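PDB 5EDL: putative HMP/thiamine permease protein YkoE from Bacillus subtilis, which is the S component of an energy-coupling factor transporter, binds thiamine and probably helps carry it, or related hydroxymethylpyrimidine compounds, across the membrane. Local coordinates for residues I15-N29 / E68-P81. Residues are numbered along the deposited sequence; the frame is centred on the assembly and turned at random.
With VIB (3-(4-amino-2-methyl-pyrimidin-5-ylmethyl)-5-(2-hydroxy-ethyl)-4-methyl-thiazol-3-ium), chain B.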
loop_
_atom_site.group_PDB
_atom_site.type_symbol
_atom_site.label_atom_id
_atom_site.label_comp_id
_atom_site.label_asym_id
_atom_site.label_seq_id
_atom_site.Cartn_x
_atom_site.Cartn_y
_atom_site.Cartn_z
ATOM N N ILE A 15 -9.995 -1.771 6.581
ATOM C CA ILE A 15 -10.549 -1.154 7.770
ATOM C C ILE A 15 -9.512 -1.048 8.877
ATOM O O ILE A 15 -9.356 0.009 9.486
ATOM C CB ILE A 15 -11.767 -1.941 8.278
ATOM C CG1 ILE A 15 -12.916 -1.824 7.275
ATOM C CG2 ILE A 15 -12.201 -1.426 9.642
ATOM C CD1 ILE A 15 -14.053 -2.778 7.534
ATOM N N VAL A 16 -8.812 -2.149 9.135
ATOM C CA VAL A 16 -7.772 -2.173 10.158
ATOM C C VAL A 16 -6.687 -1.149 9.850
ATOM O O VAL A 16 -6.266 -0.381 10.721
ATOM C CB VAL A 16 -7.127 -3.571 10.279
ATOM C CG1 VAL A 16 -5.875 -3.500 11.134
ATOM C CG2 VAL A 16 -8.129 -4.572 10.840
ATOM N N PHE A 17 -6.235 -1.128 8.604
ATOM C CA PHE A 17 -5.161 -0.214 8.246
ATOM C C PHE A 17 -5.629 1.230 8.083
ATOM O O PHE A 17 -4.809 2.144 8.107
ATOM C CB PHE A 17 -4.446 -0.696 6.978
ATOM C CG PHE A 17 -3.319 -1.621 7.276
ATOM C CD1 PHE A 17 -3.541 -2.982 7.407
ATOM C CD2 PHE A 17 -2.044 -1.125 7.499
ATOM C CE1 PHE A 17 -2.515 -3.832 7.741
ATOM C CE2 PHE A 17 -1.007 -1.981 7.818
ATOM C CZ PHE A 17 -1.240 -3.330 7.941
ATOM N N ALA A 18 -6.937 1.438 7.940
ATOM C CA ALA A 18 -7.490 2.788 7.979
ATOM C C ALA A 18 -7.160 3.444 9.317
ATOM O O ALA A 18 -6.872 4.640 9.372
ATOM C CB ALA A 18 -8.981 2.777 7.751
ATOM N N VAL A 19 -7.203 2.656 10.387
ATOM C CA VAL A 19 -6.837 3.138 11.707
ATOM C C VAL A 19 -5.360 3.538 11.755
ATOM O O VAL A 19 -5.017 4.596 12.274
ATOM C CB VAL A 19 -7.127 2.085 12.792
ATOM C CG1 VAL A 19 -6.607 2.558 14.145
ATOM C CG2 VAL A 19 -8.625 1.792 12.868
ATOM N N VAL A 20 -4.497 2.706 11.181
ATOM C CA VAL A 20 -3.073 3.029 11.099
ATOM C C VAL A 20 -2.826 4.294 10.277
ATOM O O VAL A 20 -2.066 5.177 10.689
ATOM C CB VAL A 20 -2.259 1.877 10.469
ATOM C CG1 VAL A 20 -0.766 2.258 10.391
ATOM C CG2 VAL A 20 -2.464 0.590 11.235
ATOM N N TYR A 21 -3.454 4.361 9.104
ATOM C CA TYR A 21 -3.378 5.533 8.234
ATOM C C TYR A 21 -3.721 6.821 9.002
ATOM O O TYR A 21 -3.051 7.837 8.861
ATOM C CB TYR A 21 -4.336 5.401 7.041
ATOM C CG TYR A 21 -3.907 4.443 5.944
ATOM C CD1 TYR A 21 -2.841 3.569 6.119
ATOM C CD2 TYR A 21 -4.568 4.433 4.726
ATOM C CE1 TYR A 21 -2.447 2.711 5.106
ATOM C CE2 TYR A 21 -4.186 3.588 3.711
ATOM C CZ TYR A 21 -3.128 2.735 3.905
ATOM O OH TYR A 21 -2.766 1.911 2.890
ATOM N N LEU A 22 -4.784 6.772 9.792
ATOM C CA LEU A 22 -5.253 7.962 10.498
ATOM C C LEU A 22 -4.226 8.440 11.528
ATOM O O LEU A 22 -3.993 9.642 11.680
ATOM C CB LEU A 22 -6.594 7.685 11.182
ATOM C CG LEU A 22 -7.221 8.855 11.950
ATOM C CD1 LEU A 22 -7.416 10.068 11.043
ATOM C CD2 LEU A 22 -8.546 8.434 12.576
ATOM N N LEU A 23 -3.634 7.488 12.239
ATOM C CA LEU A 23 -2.593 7.778 13.217
ATOM C C LEU A 23 -1.403 8.469 12.549
ATOM O O LEU A 23 -0.919 9.499 13.025
ATOM C CB LEU A 23 -2.142 6.489 13.915
ATOM C CG LEU A 23 -0.803 6.520 14.657
ATOM C CD1 LEU A 23 -0.798 7.586 15.738
ATOM C CD2 LEU A 23 -0.490 5.148 15.265
ATOM N N PHE A 24 -0.953 7.911 11.429
ATOM C CA PHE A 24 0.175 8.488 10.699
ATOM C C PHE A 24 -0.162 9.827 10.071
ATOM O O PHE A 24 0.705 10.688 9.942
ATOM C CB PHE A 24 0.676 7.515 9.632
ATOM C CG PHE A 24 1.652 6.515 10.165
ATOM C CD1 PHE A 24 3.011 6.770 10.126
ATOM C CD2 PHE A 24 1.215 5.338 10.734
ATOM C CE1 PHE A 24 3.912 5.864 10.632
ATOM C CE2 PHE A 24 2.116 4.427 11.234
ATOM C CZ PHE A 24 3.469 4.701 11.189
ATOM N N THR A 25 -1.420 10.012 9.694
ATOM C CA THR A 25 -1.845 11.307 9.187
ATOM C C THR A 25 -1.687 12.381 10.265
ATOM O O THR A 25 -1.205 13.490 9.992
ATOM C CB THR A 25 -3.292 11.267 8.691
ATOM O OG1 THR A 25 -3.319 10.606 7.426
ATOM C CG2 THR A 25 -3.858 12.683 8.536
ATOM N N HIS A 26 -2.081 12.046 11.488
ATOM C CA HIS A 26 -1.931 12.985 12.601
ATOM C C HIS A 26 -0.449 13.350 12.808
ATOM O O HIS A 26 -0.115 14.527 12.914
ATOM C CB HIS A 26 -2.549 12.402 13.872
ATOM C CG HIS A 26 -4.031 12.608 13.961
ATOM N ND1 HIS A 26 -4.603 13.860 14.039
ATOM C CD2 HIS A 26 -5.059 11.723 13.975
ATOM C CE1 HIS A 26 -5.919 13.738 14.098
ATOM N NE2 HIS A 26 -6.220 12.452 14.060
ATOM N N PHE A 27 0.425 12.339 12.831
ATOM C CA PHE A 27 1.887 12.544 12.834
ATOM C C PHE A 27 2.359 13.472 11.715
ATOM O O PHE A 27 3.159 14.383 11.933
ATOM C CB PHE A 27 2.639 11.214 12.668
ATOM C CG PHE A 27 2.510 10.273 13.829
ATOM C CD1 PHE A 27 2.080 10.716 15.067
ATOM C CD2 PHE A 27 2.839 8.930 13.678
ATOM C CE1 PHE A 27 1.968 9.833 16.139
ATOM C CE2 PHE A 27 2.730 8.043 14.743
ATOM C CZ PHE A 27 2.294 8.497 15.975
ATOM N N GLY A 28 1.886 13.198 10.505
ATOM C CA GLY A 28 2.284 13.959 9.342
ATOM C C GLY A 28 1.914 15.424 9.431
ATOM O O GLY A 28 2.698 16.282 9.028
ATOM N N ASN A 29 0.719 15.709 9.947
ATOM C CA ASN A 29 0.297 17.095 10.139
ATOM C C ASN A 29 1.206 17.822 11.128
ATOM O O ASN A 29 1.600 18.973 10.895
ATOM C CB ASN A 29 -1.156 17.162 10.617
ATOM C CG ASN A 29 -2.151 16.832 9.517
ATOM O OD1 ASN A 29 -1.866 17.013 8.338
ATOM N ND2 ASN A 29 -3.329 16.356 9.903
ATOM N N GLU A 68 -7.260 0.169 -1.264
ATOM C CA GLU A 68 -6.812 1.508 -0.883
ATOM C C GLU A 68 -7.997 2.488 -0.809
ATOM O O GLU A 68 -8.038 3.356 0.064
ATOM C CB GLU A 68 -5.746 2.011 -1.875
ATOM C CG GLU A 68 -5.129 3.404 -1.584
ATOM C CD GLU A 68 -4.144 3.427 -0.409
ATOM O OE1 GLU A 68 -3.953 2.391 0.268
ATOM O OE2 GLU A 68 -3.571 4.501 -0.146
ATOM N N ILE A 69 -8.940 2.362 -1.739
ATOM C CA ILE A 69 -10.148 3.180 -1.703
ATOM C C ILE A 69 -10.913 2.952 -0.397
ATOM O O ILE A 69 -11.290 3.915 0.290
ATOM C CB ILE A 69 -11.063 2.898 -2.909
ATOM C CG1 ILE A 69 -10.415 3.431 -4.190
ATOM C CG2 ILE A 69 -12.477 3.516 -2.699
ATOM C CD1 ILE A 69 -11.103 2.975 -5.448
ATOM N N ILE A 70 -11.127 1.690 -0.041
ATOM C CA ILE A 70 -11.841 1.374 1.194
ATOM C C ILE A 70 -11.095 1.905 2.430
ATOM O O ILE A 70 -11.708 2.489 3.331
ATOM C CB ILE A 70 -12.064 -0.140 1.342
ATOM C CG1 ILE A 70 -12.993 -0.653 0.230
ATOM C CG2 ILE A 70 -12.640 -0.455 2.708
ATOM C CD1 ILE A 70 -12.993 -2.185 0.083
ATOM N N ALA A 71 -9.780 1.695 2.471
ATOM C CA ALA A 71 -8.973 2.204 3.570
ATOM C C ALA A 71 -9.094 3.741 3.683
ATOM O O ALA A 71 -9.222 4.270 4.777
ATOM C CB ALA A 71 -7.494 1.788 3.399
ATOM N N ALA A 72 -9.039 4.441 2.549
ATOM C CA ALA A 72 -9.151 5.906 2.539
ATOM C C ALA A 72 -10.536 6.379 2.979
ATOM O O ALA A 72 -10.667 7.376 3.709
ATOM C CB ALA A 72 -8.832 6.459 1.157
ATOM N N LEU A 73 -11.563 5.678 2.513
ATOM C CA LEU A 73 -12.937 5.975 2.890
ATOM C C LEU A 73 -13.077 5.899 4.399
ATOM O O LEU A 73 -13.633 6.795 5.038
ATOM C CB LEU A 73 -13.924 5.000 2.208
ATOM C CG LEU A 73 -15.323 4.858 2.816
ATOM C CD1 LEU A 73 -16.046 6.220 2.817
ATOM C CD2 LEU A 73 -16.161 3.800 2.086
ATOM N N VAL A 74 -12.570 4.816 4.970
ATOM C CA VAL A 74 -12.739 4.580 6.386
ATOM C C VAL A 74 -11.899 5.569 7.197
ATOM O O VAL A 74 -12.335 6.038 8.251
ATOM C CB VAL A 74 -12.384 3.126 6.759
ATOM C CG1 VAL A 74 -12.376 2.951 8.271
ATOM C CG2 VAL A 74 -13.381 2.164 6.114
ATOM N N GLU A 75 -10.705 5.892 6.698
ATOM C CA GLU A 75 -9.886 6.909 7.350
ATOM C C GLU A 75 -10.629 8.260 7.385
ATOM O O GLU A 75 -10.605 8.964 8.390
ATOM C CB GLU A 75 -8.530 7.061 6.648
ATOM C CG GLU A 75 -7.560 7.918 7.450
ATOM C CD GLU A 75 -6.352 8.361 6.642
ATOM O OE1 GLU A 75 -6.096 7.761 5.577
ATOM O OE2 GLU A 75 -5.676 9.319 7.073
ATOM N N CYS A 76 -11.287 8.601 6.283
ATOM C CA CYS A 76 -12.112 9.802 6.215
ATOM C C CYS A 76 -13.215 9.756 7.272
ATOM O O CYS A 76 -13.391 10.702 8.038
ATOM C CB CYS A 76 -12.724 9.967 4.818
ATOM S SG CYS A 76 -13.911 11.356 4.683
ATOM N N LEU A 77 -13.941 8.640 7.311
ATOM C CA LEU A 77 -15.022 8.435 8.276
ATOM C C LEU A 77 -14.555 8.581 9.722
ATOM O O LEU A 77 -15.268 9.155 10.550
ATOM C CB LEU A 77 -15.662 7.042 8.098
ATOM C CG LEU A 77 -16.353 6.748 6.767
ATOM C CD1 LEU A 77 -17.057 5.401 6.802
ATOM C CD2 LEU A 77 -17.320 7.869 6.400
ATOM N N LEU A 78 -13.381 8.033 10.020
ATOM C CA LEU A 78 -12.804 8.084 11.362
ATOM C C LEU A 78 -12.317 9.474 11.762
ATOM O O LEU A 78 -11.901 9.675 12.895
ATOM C CB LEU A 78 -11.644 7.096 11.482
ATOM C CG LEU A 78 -12.044 5.621 11.429
ATOM C CD1 LEU A 78 -10.822 4.728 11.411
ATOM C CD2 LEU A 78 -12.960 5.277 12.598
ATOM N N GLY A 79 -12.345 10.419 10.830
ATOM C CA GLY A 79 -12.087 11.806 11.171
ATOM C C GLY A 79 -10.835 12.449 10.603
ATOM O O GLY A 79 -10.319 13.396 11.193
ATOM N N ASN A 80 -10.349 11.960 9.469
ATOM C CA ASN A 80 -9.253 12.642 8.774
ATOM C C ASN A 80 -9.586 14.127 8.633
ATOM O O ASN A 80 -10.622 14.474 8.081
ATOM C CB ASN A 80 -8.994 12.025 7.399
ATOM C CG ASN A 80 -7.808 12.663 6.680
ATOM O OD1 ASN A 80 -7.912 13.764 6.136
ATOM N ND2 ASN A 80 -6.680 11.972 6.676
ATOM N N PRO A 81 -8.715 15.003 9.155
ATOM C CA PRO A 81 -8.984 16.449 9.228
ATOM C C PRO A 81 -9.160 17.111 7.855
ATOM O O PRO A 81 -9.792 18.169 7.755
ATOM C CB PRO A 81 -7.740 17.011 9.941
ATOM C CG PRO A 81 -7.064 15.825 10.556
ATOM C CD PRO A 81 -7.388 14.657 9.684
HETATM C CM2 VIB B . -5.047 7.163 2.443
HETATM N N4A VIB B . -1.289 10.108 1.368
HETATM C CM4 VIB B . 0.729 13.586 4.048
HETATM O O1 VIB B . 1.177 14.936 0.455
HETATM C C7 VIB B . 0.227 15.971 0.620
HETATM C C6 VIB B . -0.139 16.044 2.082
HETATM C C2 VIB B . -2.801 13.138 2.465
HETATM S S1 VIB B . -2.395 14.510 1.830
HETATM C C5 VIB B . -0.985 14.822 2.393
HETATM C C4 VIB B . -0.573 13.740 3.254
HETATM N N3 VIB B . -1.729 12.679 3.303
HETATM C C7A VIB B . -1.624 11.479 4.127
HETATM C C4A VIB B . -2.325 9.693 2.289
HETATM N N3A VIB B . -3.155 8.695 1.975
HETATM C C2A VIB B . -4.121 8.319 2.857
HETATM N N1A VIB B . -4.232 8.951 4.069
HETATM C C6A VIB B . -3.395 9.965 4.406
HETATM C C5A VIB B . -2.431 10.328 3.499
#
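Helices 15-29 and 68-77 cross at -57°, their axes approaching to 7.9 Å where two small residues meet, with the CA atoms of Ala18 and Ala71 4.7 Å apart. Ala18 CB lies 3.3 Å from Ala71 O and presses against Val74 CG1, tighter than usual van der Waals contact. Beyond the crossing, Leu22 CD2 rests on Leu78 CB, beside the Schellman motif at Gly79, whose phi is positive (114°). Glu75 is a knob in the hole formed by Ala18, Tyr21, Leu22 and Thr25. With CG anti to the backbone N (chi1 -169°) and the rest of the chain extended, its carboxylate reaches past Tyr21 CB to the bound thiamine. The two helices together form part of the thiamine pocket of this S component, supplying Tyr21, Thr25, Glu68 and Glu75. Glu75 OE1 approaches the pyrimidine N1A of the ligand to 2.7 Å, while OE2 accepts two hydrogen bonds: Thr25 OG1, at 2.7 Å, meets it nearly along the C-O axis, and Asn80 ND2 comes from above the carboxylate plane. Asn80 is itself held through OD1 by Ser82. With an alanine in place of Glu75, Thr25 OG1 and Asn80 ND2 would probably lose their shared acceptor, and pyrimidine N1A the carboxylate beside it. Two turns earlier on the same helix, Glu68 OE1 accepts from Tyr21 OH (2.9 Å) on its syn lone pair, at the edge of the Tyr21 ring and in the ring plane; the same hydroxyl is hydrogen-bonded to Val50 N. Gln93 binds Glu68 OE2, and Trp47 packs edge-to-face with the Tyr21 ring.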